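Local atomic coordinates of aminoglycoside phosphotransferase (Streptomyces rimosus, PDB entry 6FUC), a protein that is an aminoglycoside phosphotransferase, APH(3'')-Id, that probably inactivates streptomycin by transferring a phosphate from ATP to the 3''-hydroxyl of the antibiotic. Residues S99-I110 / L225-W233; H187-I196 / V204-R212. All blocks are in the same frame, centred on the assembly; numbering follows the deposited sequence.

Contact 1 (S99-I110 / L225-W233)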
loop_
_atom_site.group_PDB
_atom_site.type_symbol
_atom_site.label_atom_id
_atom_site.label_comp_id
_atom_site.label_asym_id
_atom_site.label_seq_id
_atom_site.Cartn_x
_atom_site.Cartn_y
_atom_site.Cartn_z
ATOM N N SER A 99 16.797 8.206 5.937
ATOM C CA SER A 99 17.347 8.194 7.284
ATOM C C SER A 99 16.339 8.645 8.278
ATOM O O SER A 99 15.260 9.278 7.955
ATOM C CB SER A 99 18.505 9.172 7.448
ATOM O OG SER A 99 18.056 10.537 7.341
ATOM N N ALA A 100 16.604 8.398 9.550
ATOM C CA ALA A 100 15.725 8.902 10.540
ATOM C C ALA A 100 15.531 10.410 10.529
ATOM O O ALA A 100 14.432 10.909 10.778
ATOM C CB ALA A 100 16.129 8.457 11.977
ATOM N N SER A 101 16.596 11.123 10.275
ATOM C CA SER A 101 16.434 12.617 10.230
ATOM C C SER A 101 15.653 13.083 8.986
ATOM O O SER A 101 14.837 13.992 9.064
ATOM C CB SER A 101 17.759 13.438 10.290
ATOM O OG SER A 101 17.500 14.948 10.357
ATOM N N MET A 102 15.866 12.428 7.882
ATOM C CA MET A 102 15.080 12.706 6.681
ATOM C C MET A 102 13.589 12.406 6.919
ATOM O O MET A 102 12.743 13.201 6.490
ATOM C CB MET A 102 15.574 11.840 5.545
ATOM C CG MET A 102 16.898 12.230 4.833
ATOM S SD MET A 102 17.620 10.923 3.799
ATOM C CE MET A 102 16.520 10.946 2.410
ATOM N N LEU A 103 13.290 11.261 7.541
ATOM C CA LEU A 103 11.864 10.940 7.767
ATOM C C LEU A 103 11.266 11.919 8.673
ATOM O O LEU A 103 10.089 12.319 8.526
ATOM C CB LEU A 103 11.718 9.485 8.270
ATOM C CG LEU A 103 10.302 8.955 8.314
ATOM C CD1 LEU A 103 9.677 8.907 6.913
ATOM C CD2 LEU A 103 10.226 7.581 8.942
ATOM N N ARG A 104 12.034 12.355 9.703
ATOM C CA ARG A 104 11.533 13.407 10.495
ATOM C C ARG A 104 11.252 14.686 9.756
ATOM O O ARG A 104 10.228 15.338 9.930
ATOM C CB ARG A 104 12.508 13.683 11.684
ATOM C CG ARG A 104 12.133 14.824 12.558
ATOM C CD ARG A 104 10.883 14.531 13.273
ATOM N NE ARG A 104 10.513 15.576 14.214
ATOM C CZ ARG A 104 10.986 15.692 15.412
ATOM N NH1 ARG A 104 11.870 14.843 15.915
ATOM N NH2 ARG A 104 10.505 16.628 16.228
ATOM N N ALA A 105 12.118 15.053 8.812
ATOM C CA ALA A 105 11.838 16.224 7.989
ATOM C C ALA A 105 10.536 16.075 7.166
ATOM O O ALA A 105 9.919 17.063 6.839
ATOM C CB ALA A 105 12.992 16.508 6.994
ATOM N N ALA A 106 10.232 14.876 6.759
ATOM C CA ALA A 106 9.060 14.581 5.943
ATOM C C ALA A 106 7.812 14.277 6.773
ATOM O O ALA A 106 6.741 14.069 6.203
ATOM C CB ALA A 106 9.356 13.392 5.064
ATOM N N TRP A 107 7.915 14.246 8.108
ATOM C CA TRP A 107 6.842 13.679 8.924
ATOM C C TRP A 107 5.550 14.507 8.854
ATOM O O TRP A 107 4.453 13.998 8.544
ATOM C CB TRP A 107 7.330 13.500 10.327
ATOM C CG TRP A 107 6.497 12.610 11.253
ATOM C CD1 TRP A 107 6.008 12.964 12.464
ATOM C CD2 TRP A 107 6.179 11.247 11.070
ATOM N NE1 TRP A 107 5.398 11.900 13.050
ATOM C CE2 TRP A 107 5.467 10.824 12.225
ATOM C CE3 TRP A 107 6.380 10.342 10.052
ATOM C CZ2 TRP A 107 4.988 9.550 12.383
ATOM C CZ3 TRP A 107 5.889 9.031 10.204
ATOM C CH2 TRP A 107 5.190 8.660 11.382
ATOM N N GLU A 108 5.670 15.801 9.079
ATOM C CA GLU A 108 4.482 16.692 8.905
ATOM C C GLU A 108 4.018 16.782 7.439
ATOM O O GLU A 108 2.808 16.734 7.168
ATOM C CB GLU A 108 4.647 18.087 9.545
ATOM C CG GLU A 108 4.738 18.016 11.035
ATOM C CD GLU A 108 4.995 19.364 11.672
ATOM O OE1 GLU A 108 5.416 20.317 10.992
ATOM O OE2 GLU A 108 4.714 19.431 12.884
ATOM N N PRO A 109 4.965 16.832 6.476
ATOM C CA PRO A 109 4.541 16.771 5.077
ATOM C C PRO A 109 3.738 15.485 4.742
ATOM O O PRO A 109 2.756 15.566 3.978
ATOM C CB PRO A 109 5.844 16.840 4.304
ATOM C CG PRO A 109 6.673 17.735 5.146
ATOM C CD PRO A 109 6.310 17.396 6.575
ATOM N N ILE A 110 4.118 14.362 5.324
ATOM C CA ILE A 110 3.390 13.135 5.115
ATOM C C ILE A 110 2.001 13.258 5.724
ATOM O O ILE A 110 0.979 12.887 5.097
ATOM C CB ILE A 110 4.183 11.912 5.646
ATOM C CG1 ILE A 110 5.405 11.624 4.813
ATOM C CG2 ILE A 110 3.251 10.706 5.695
ATOM C CD1 ILE A 110 6.387 10.702 5.450
ATOM N N LEU A 225 1.534 2.907 8.341
ATOM C CA LEU A 225 2.467 4.018 8.308
ATOM C C LEU A 225 3.227 4.089 9.647
ATOM O O LEU A 225 4.455 4.187 9.667
ATOM C CB LEU A 225 1.741 5.279 8.023
ATOM C CG LEU A 225 2.620 6.528 8.087
ATOM C CD1 LEU A 225 3.829 6.551 7.189
ATOM C CD2 LEU A 225 1.759 7.720 7.810
ATOM N N PHE A 226 2.500 4.030 10.751
ATOM C CA PHE A 226 3.145 4.149 12.035
ATOM C C PHE A 226 4.054 2.967 12.298
ATOM O O PHE A 226 5.180 3.180 12.831
ATOM C CB PHE A 226 2.129 4.260 13.154
ATOM C CG PHE A 226 1.318 5.510 13.161
ATOM C CD1 PHE A 226 1.691 6.604 12.452
ATOM C CD2 PHE A 226 0.196 5.615 13.992
ATOM C CE1 PHE A 226 0.970 7.776 12.500
ATOM C CE2 PHE A 226 -0.536 6.760 14.042
ATOM C CZ PHE A 226 -0.164 7.882 13.305
ATOM N N ALA A 227 3.624 1.749 12.002
ATOM C CA ALA A 227 4.478 0.578 12.313
ATOM C C ALA A 227 5.733 0.608 11.476
ATOM O O ALA A 227 6.808 0.311 11.970
ATOM C CB ALA A 227 3.669 -0.676 12.040
ATOM N N THR A 228 5.624 0.961 10.196
ATOM C CA THR A 228 6.827 0.982 9.366
ATOM C C THR A 228 7.743 2.138 9.723
ATOM O O THR A 228 8.959 2.010 9.723
ATOM C CB THR A 228 6.512 0.862 7.888
ATOM O OG1 THR A 228 5.666 1.951 7.431
ATOM C CG2 THR A 228 5.876 -0.448 7.567
ATOM N N ALA A 229 7.199 3.257 10.135
ATOM C CA ALA A 229 8.071 4.332 10.611
ATOM C C ALA A 229 8.764 4.001 11.929
ATOM O O ALA A 229 9.877 4.476 12.114
ATOM C CB ALA A 229 7.253 5.568 10.858
ATOM N N ARG A 230 8.152 3.207 12.783
ATOM C CA ARG A 230 8.812 2.806 14.024
ATOM C C ARG A 230 10.112 2.086 13.747
ATOM O O ARG A 230 11.052 2.205 14.519
ATOM C CB ARG A 230 7.890 1.928 14.904
ATOM C CG ARG A 230 6.809 2.682 15.674
ATOM C CD ARG A 230 5.962 1.926 16.713
ATOM N NE ARG A 230 5.100 0.842 16.229
ATOM C CZ ARG A 230 3.823 0.985 15.834
ATOM N NH1 ARG A 230 3.255 2.194 15.797
ATOM N NH2 ARG A 230 3.103 -0.074 15.443
ATOM N N GLU A 231 10.209 1.394 12.608
ATOM C CA GLU A 231 11.478 0.780 12.246
ATOM C C GLU A 231 12.570 1.803 12.009
ATOM O O GLU A 231 13.728 1.609 12.382
ATOM C CB GLU A 231 11.364 -0.174 11.060
ATOM C CG GLU A 231 10.310 -1.252 11.371
ATOM N N THR A 232 12.232 2.921 11.417
ATOM C CA THR A 232 13.198 3.992 11.236
ATOM C C THR A 232 13.558 4.688 12.531
ATOM O O THR A 232 14.748 5.057 12.717
ATOM C CB THR A 232 12.665 4.943 10.156
ATOM O OG1 THR A 232 12.546 4.192 8.969
ATOM C CG2 THR A 232 13.577 6.139 9.957
ATOM N N TRP A 233 12.587 4.927 13.408
ATOM C CA TRP A 233 12.970 5.646 14.619
ATOM C C TRP A 233 13.956 4.812 15.464
ATOM O O TRP A 233 14.777 5.402 16.207
ATOM C CB TRP A 233 11.771 5.930 15.425
ATOM C CG TRP A 233 10.576 6.575 14.727
ATOM C CD1 TRP A 233 9.236 6.217 14.916
ATOM C CD2 TRP A 233 10.575 7.599 13.737
ATOM N NE1 TRP A 233 8.437 7.049 14.168
ATOM C CE2 TRP A 233 9.215 7.856 13.386
ATOM C CE3 TRP A 233 11.572 8.305 13.088
ATOM C CZ2 TRP A 233 8.848 8.829 12.490
ATOM C CZ3 TRP A 233 11.194 9.283 12.181
ATOM C CH2 TRP A 233 9.838 9.546 11.899
#
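Ser99 O is held by Leu103 N at 2.8 Å, a first-turn helix bond, and Thr232 CG2 of the facing helix lies only loosely against it. Ser99 is also the N-cap: its OG accepts from Met102 N at 2.9 Å, the two residues forming a capping box whose return arm, Ser99 N to Met102 SD, is weak. No hydrogen bond crosses between the helices, whose axes approach to 9.8 Å and run roughly antiparallel at 139°. Thr232 turns its methyl inward, CG2 lying anti to the backbone N (its chi1, set by OG1, is -61°), and reaches Ala100 CA at 3.5 Å. The bulk of the contact is an apolar cluster around Trp107 and Trp233. Leu103 lays CD2 over one face of the Trp233 six-membered ring, 4.0 Å from the centroid, in a CH-pi contact. Trp233 in turn directs its edge at the face of Trp107, a T-shaped pair with centroids 5.0 Å apart and planes at 85°, CZ2 standing over the Trp107 ring. Ala229 CB touches the far end of that ring, at 3.8 Å from Trp107 CH2. Farther along the pair, Ile110 CG2 meets Leu225 CD2 at 4.0 Å. The indole NH of Trp107 is satisfied by Ala243 O. The contact packs helix 100-117 against helix 219-233 in the helical part of this kinase-like fold. Trp239 meets both tryptophans, Phe247 sets its ring edge-to-face with Trp107 and Phe226, helix 243-251 covers Trp233 and Ile110, and strand 195-197 meets Ile110 and Leu225 through Ile195.

Contact 2 (H187-I196 / V204-R212); sequences HGDLCLPNII and VAGFIDLGR
Ile196 O takes two donors from the same face of its carbonyl plane, Ala205 N at 2.7 Å and Gly206 N at 3.3 Å, a classic beta bulge in this antiparallel hairpin. Ile196 N returns a bond to Gly206 O, and Ile208 N continues the pairing to Asn194 O. This end is tightly packed: Ile195 lies alongside Phe207 on one face of the sheet, while the side chains of Ile196 and Ile208 cross at about a right angle, CG1 to CG2 3.9 Å. His187 is locked at both ring nitrogens. With CG anti to the backbone N (chi1 174°), its ring reaches across so that NE2 donates to Ile208 O at 2.8 Å, while ND1 accepts from Asp189 N at 3.0 Å, both partners near the ring plane. Leu210 CD2 presses on His187 CD2 at 3.5 Å. Asn194 ND2 donates to Asp189 O at 2.9 Å. Toward Asp209 and Arg212 the fit loosens and water fills in, with Asp209 exposed: one water links His187 O, Asp209 O and Arg212 N, a second joins Gly188 O to Arg212 NH1, which also bonds Thr270 OG1, and a third spans Asp189 OD2 and Asp209 O. Here Asn194 OD1 faces Asp209 OD2 at 3.1 Å, two acceptors, consistent with the metal-binding Asn and Asp of related kinases. HGDLCLPN matches the family's catalytic-loop signature, and Asp209 probably takes the place of the DFG aspartate. Strand 195-197 is central in its three-stranded sheet, between 93-94 and 204-207; helix 100-117 packs on Leu190 and Val204, helix 219-233 on Leu190 and Ile195, and Asp221 binds the backbone N of His187 and Gly188.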
loop_
_atom_site.group_PDB
_atom_site.type_symbol
_atom_site.label_atom_id
_atom_site.label_comp_id
_atom_site.label_asym_id
_atom_site.label_seq_id
_atom_site.Cartn_x
_atom_site.Cartn_y
_atom_site.Cartn_z
ATOM N N HIS A 187 -5.245 5.041 0.933
ATOM C CA HIS A 187 -4.254 4.521 -0.013
ATOM C C HIS A 187 -4.359 3.009 -0.161
ATOM O O HIS A 187 -4.265 2.483 -1.270
ATOM C CB HIS A 187 -2.864 4.919 0.528
ATOM C CG HIS A 187 -1.762 4.329 -0.253
ATOM N ND1 HIS A 187 -1.381 3.026 -0.119
ATOM C CD2 HIS A 187 -0.980 4.883 -1.209
ATOM C CE1 HIS A 187 -0.424 2.797 -1.003
ATOM N NE2 HIS A 187 -0.138 3.924 -1.654
ATOM N N GLY A 188 -4.510 2.351 0.977
ATOM C CA GLY A 188 -4.777 0.931 1.013
ATOM C C GLY A 188 -3.608 0.067 1.374
ATOM O O GLY A 188 -3.832 -1.090 1.758
ATOM N N ASP A 189 -2.392 0.583 1.247
ATOM C CA ASP A 189 -1.177 -0.137 1.647
ATOM C C ASP A 189 -0.124 0.917 2.015
ATOM O O ASP A 189 0.925 1.045 1.377
ATOM C CB ASP A 189 -0.689 -1.063 0.556
ATOM C CG ASP A 189 0.542 -1.836 0.926
ATOM O OD1 ASP A 189 0.765 -2.040 2.130
ATOM O OD2 ASP A 189 1.282 -2.255 0.006
ATOM N N LEU A 190 -0.418 1.659 3.071
ATOM C CA LEU A 190 0.348 2.913 3.388
ATOM C C LEU A 190 1.556 2.574 4.259
ATOM O O LEU A 190 1.772 3.181 5.317
ATOM C CB LEU A 190 -0.532 3.976 3.951
ATOM C CG LEU A 190 0.104 5.393 3.950
ATOM C CD1 LEU A 190 0.276 5.910 2.513
ATOM C CD2 LEU A 190 -0.741 6.347 4.765
ATOM N N CYS A 191 2.380 1.630 3.797
ATOM C CA CYS A 191 3.689 1.428 4.377
ATOM C C CYS A 191 4.648 2.443 3.795
ATOM O O CYS A 191 4.473 2.932 2.654
ATOM C CB CYS A 191 4.145 0.031 4.094
ATOM S SG CYS A 191 4.101 -0.515 2.450
ATOM N N LEU A 192 5.762 2.706 4.484
ATOM C CA LEU A 192 6.744 3.697 4.003
ATOM C C LEU A 192 7.248 3.531 2.575
ATOM O O LEU A 192 7.450 4.535 1.909
ATOM C CB LEU A 192 7.960 3.775 4.935
ATOM C CG LEU A 192 7.754 4.394 6.293
ATOM C CD1 LEU A 192 9.091 4.447 7.004
ATOM C CD2 LEU A 192 7.144 5.791 6.217
ATOM N N PRO A 193 7.434 2.296 2.066
ATOM C CA PRO A 193 7.909 2.174 0.705
ATOM C C PRO A 193 7.003 2.842 -0.313
ATOM O O PRO A 193 7.453 3.128 -1.430
ATOM C CB PRO A 193 7.961 0.646 0.461
ATOM C CG PRO A 193 8.285 0.113 1.844
ATOM C CD PRO A 193 7.462 0.976 2.753
ATOM N N ASN A 194 5.730 2.994 0.018
ATOM C CA ASN A 194 4.730 3.476 -0.945
ATOM C C ASN A 194 4.534 4.973 -0.920
ATOM O O ASN A 194 3.657 5.504 -1.632
ATOM C CB ASN A 194 3.453 2.673 -0.828
ATOM C CG ASN A 194 3.657 1.248 -1.187
ATOM O OD1 ASN A 194 4.552 0.921 -1.990
ATOM N ND2 ASN A 194 2.796 0.363 -0.703
ATOM N N ILE A 195 5.351 5.670 -0.142
ATOM C CA ILE A 195 5.328 7.153 -0.067
ATOM C C ILE A 195 6.683 7.593 -0.631
ATOM O O ILE A 195 7.714 7.257 -0.087
ATOM C CB ILE A 195 5.142 7.644 1.371
ATOM C CG1 ILE A 195 3.879 7.038 2.003
ATOM C CG2 ILE A 195 5.166 9.137 1.384
ATOM C CD1 ILE A 195 3.761 7.334 3.440
ATOM N N ILE A 196 6.650 8.351 -1.723
ATOM C CA ILE A 196 7.879 8.821 -2.370
ATOM C C ILE A 196 8.107 10.255 -1.910
ATOM O O ILE A 196 7.193 11.092 -1.996
ATOM C CB ILE A 196 7.793 8.745 -3.880
ATOM C CG1 ILE A 196 7.398 7.339 -4.341
ATOM C CG2 ILE A 196 9.145 9.143 -4.489
ATOM C CD1 ILE A 196 8.246 6.181 -3.853
ATOM N N VAL A 204 6.341 15.298 0.248
ATOM C CA VAL A 204 5.869 14.135 -0.477
ATOM C C VAL A 204 5.822 14.418 -1.975
ATOM O O VAL A 204 5.173 15.384 -2.411
ATOM C CB VAL A 204 4.494 13.701 0.069
ATOM C CG1 VAL A 204 3.902 12.612 -0.739
ATOM C CG2 VAL A 204 4.652 13.210 1.502
ATOM N N ALA A 205 6.482 13.609 -2.750
ATOM C CA ALA A 205 6.423 13.652 -4.210
ATOM C C ALA A 205 5.203 12.934 -4.742
ATOM O O ALA A 205 4.613 13.379 -5.754
ATOM C CB ALA A 205 7.682 13.048 -4.830
ATOM N N GLY A 206 4.819 11.826 -4.141
ATOM C CA GLY A 206 3.599 11.133 -4.562
ATOM C C GLY A 206 3.510 9.808 -3.882
ATOM O O GLY A 206 4.405 9.397 -3.149
ATOM N N PHE A 207 2.396 9.139 -4.136
ATOM C CA PHE A 207 2.131 7.795 -3.634
ATOM C C PHE A 207 2.257 6.782 -4.780
ATOM O O PHE A 207 1.940 7.132 -5.916
ATOM C CB PHE A 207 0.721 7.722 -3.077
ATOM C CG PHE A 207 0.469 8.658 -1.930
ATOM C CD1 PHE A 207 0.928 8.377 -0.676
ATOM C CD2 PHE A 207 -0.197 9.856 -2.119
ATOM C CE1 PHE A 207 0.709 9.240 0.396
ATOM C CE2 PHE A 207 -0.416 10.732 -1.041
ATOM C CZ PHE A 207 0.025 10.373 0.201
ATOM N N ILE A 208 2.683 5.565 -4.458
ATOM C CA ILE A 208 2.741 4.494 -5.422
ATOM C C ILE A 208 2.024 3.247 -4.878
ATOM O O ILE A 208 1.603 3.241 -3.720
ATOM C CB ILE A 208 4.191 4.174 -5.835
ATOM C CG1 ILE A 208 5.013 3.648 -4.645
ATOM C CG2 ILE A 208 4.851 5.353 -6.512
ATOM C CD1 ILE A 208 6.275 2.922 -5.048
ATOM N N ASP A 209 1.906 2.233 -5.708
ATOM C CA ASP A 209 1.378 0.925 -5.294
ATOM C C ASP A 209 -0.034 1.058 -4.707
ATOM O O ASP A 209 -0.346 0.699 -3.572
ATOM C CB ASP A 209 2.361 0.153 -4.435
ATOM C CG ASP A 209 3.580 -0.309 -5.304
ATOM O OD1 ASP A 209 3.540 -0.289 -6.547
ATOM O OD2 ASP A 209 4.619 -0.652 -4.716
ATOM N N LEU A 210 -0.913 1.565 -5.606
ATOM C CA LEU A 210 -2.282 1.975 -5.290
ATOM C C LEU A 210 -3.330 0.932 -5.503
ATOM O O LEU A 210 -4.522 1.227 -5.532
ATOM C CB LEU A 210 -2.585 3.245 -6.096
ATOM C CG LEU A 210 -1.773 4.460 -5.748
ATOM C CD1 LEU A 210 -1.737 5.475 -6.850
ATOM C CD2 LEU A 210 -2.288 5.094 -4.491
ATOM N N GLY A 211 -2.922 -0.343 -5.617
ATOM C CA GLY A 211 -3.839 -1.397 -5.954
ATOM C C GLY A 211 -4.931 -1.709 -4.967
ATOM O O GLY A 211 -5.902 -2.373 -5.324
ATOM N N ARG A 212 -4.813 -1.230 -3.713
ATOM C CA ARG A 212 -5.834 -1.384 -2.674
ATOM C C ARG A 212 -6.547 -0.089 -2.352
ATOM O O ARG A 212 -7.280 -0.056 -1.354
ATOM C CB ARG A 212 -5.240 -2.050 -1.432
ATOM C CG ARG A 212 -4.904 -3.481 -1.664
ATOM C CD ARG A 212 -4.327 -4.123 -0.392
ATOM N NE ARG A 212 -4.197 -5.546 -0.567
ATOM C CZ ARG A 212 -4.144 -6.398 0.455
ATOM N NH1 ARG A 212 -4.136 -5.968 1.684
ATOM N NH2 ARG A 212 -4.081 -7.699 0.209
HETATM O O HOH W 1 -2.843 0.333 -2.327
HETATM O O HOH W 2 -2.980 -3.501 2.657
HETATM O O HOH W 3 0.342 -2.064 -2.550
#

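Overall arrangement
Both contacts are largely buried, but contact 2 lies near the middle of the chain, about 5 Å from its centre, whereas contact 1 is some 16 Å out, with Ser99, Ala100 and Arg104 exposed at its margin. Contact 1 joins two helices by apolar and aromatic packing alone; contact 2 joins a loop and hairpin by backbone bonds, a buried histidine and waters, consistent with its place at the probable active site. Their centres are 14 Å apart, and they meet directly: Leu192 N probably donates to Thr228 OG1, and Leu225 CD1 packs on Leu192 CD2. The helices of contact 1 thus back the loop that carries the signature residues of contact 2.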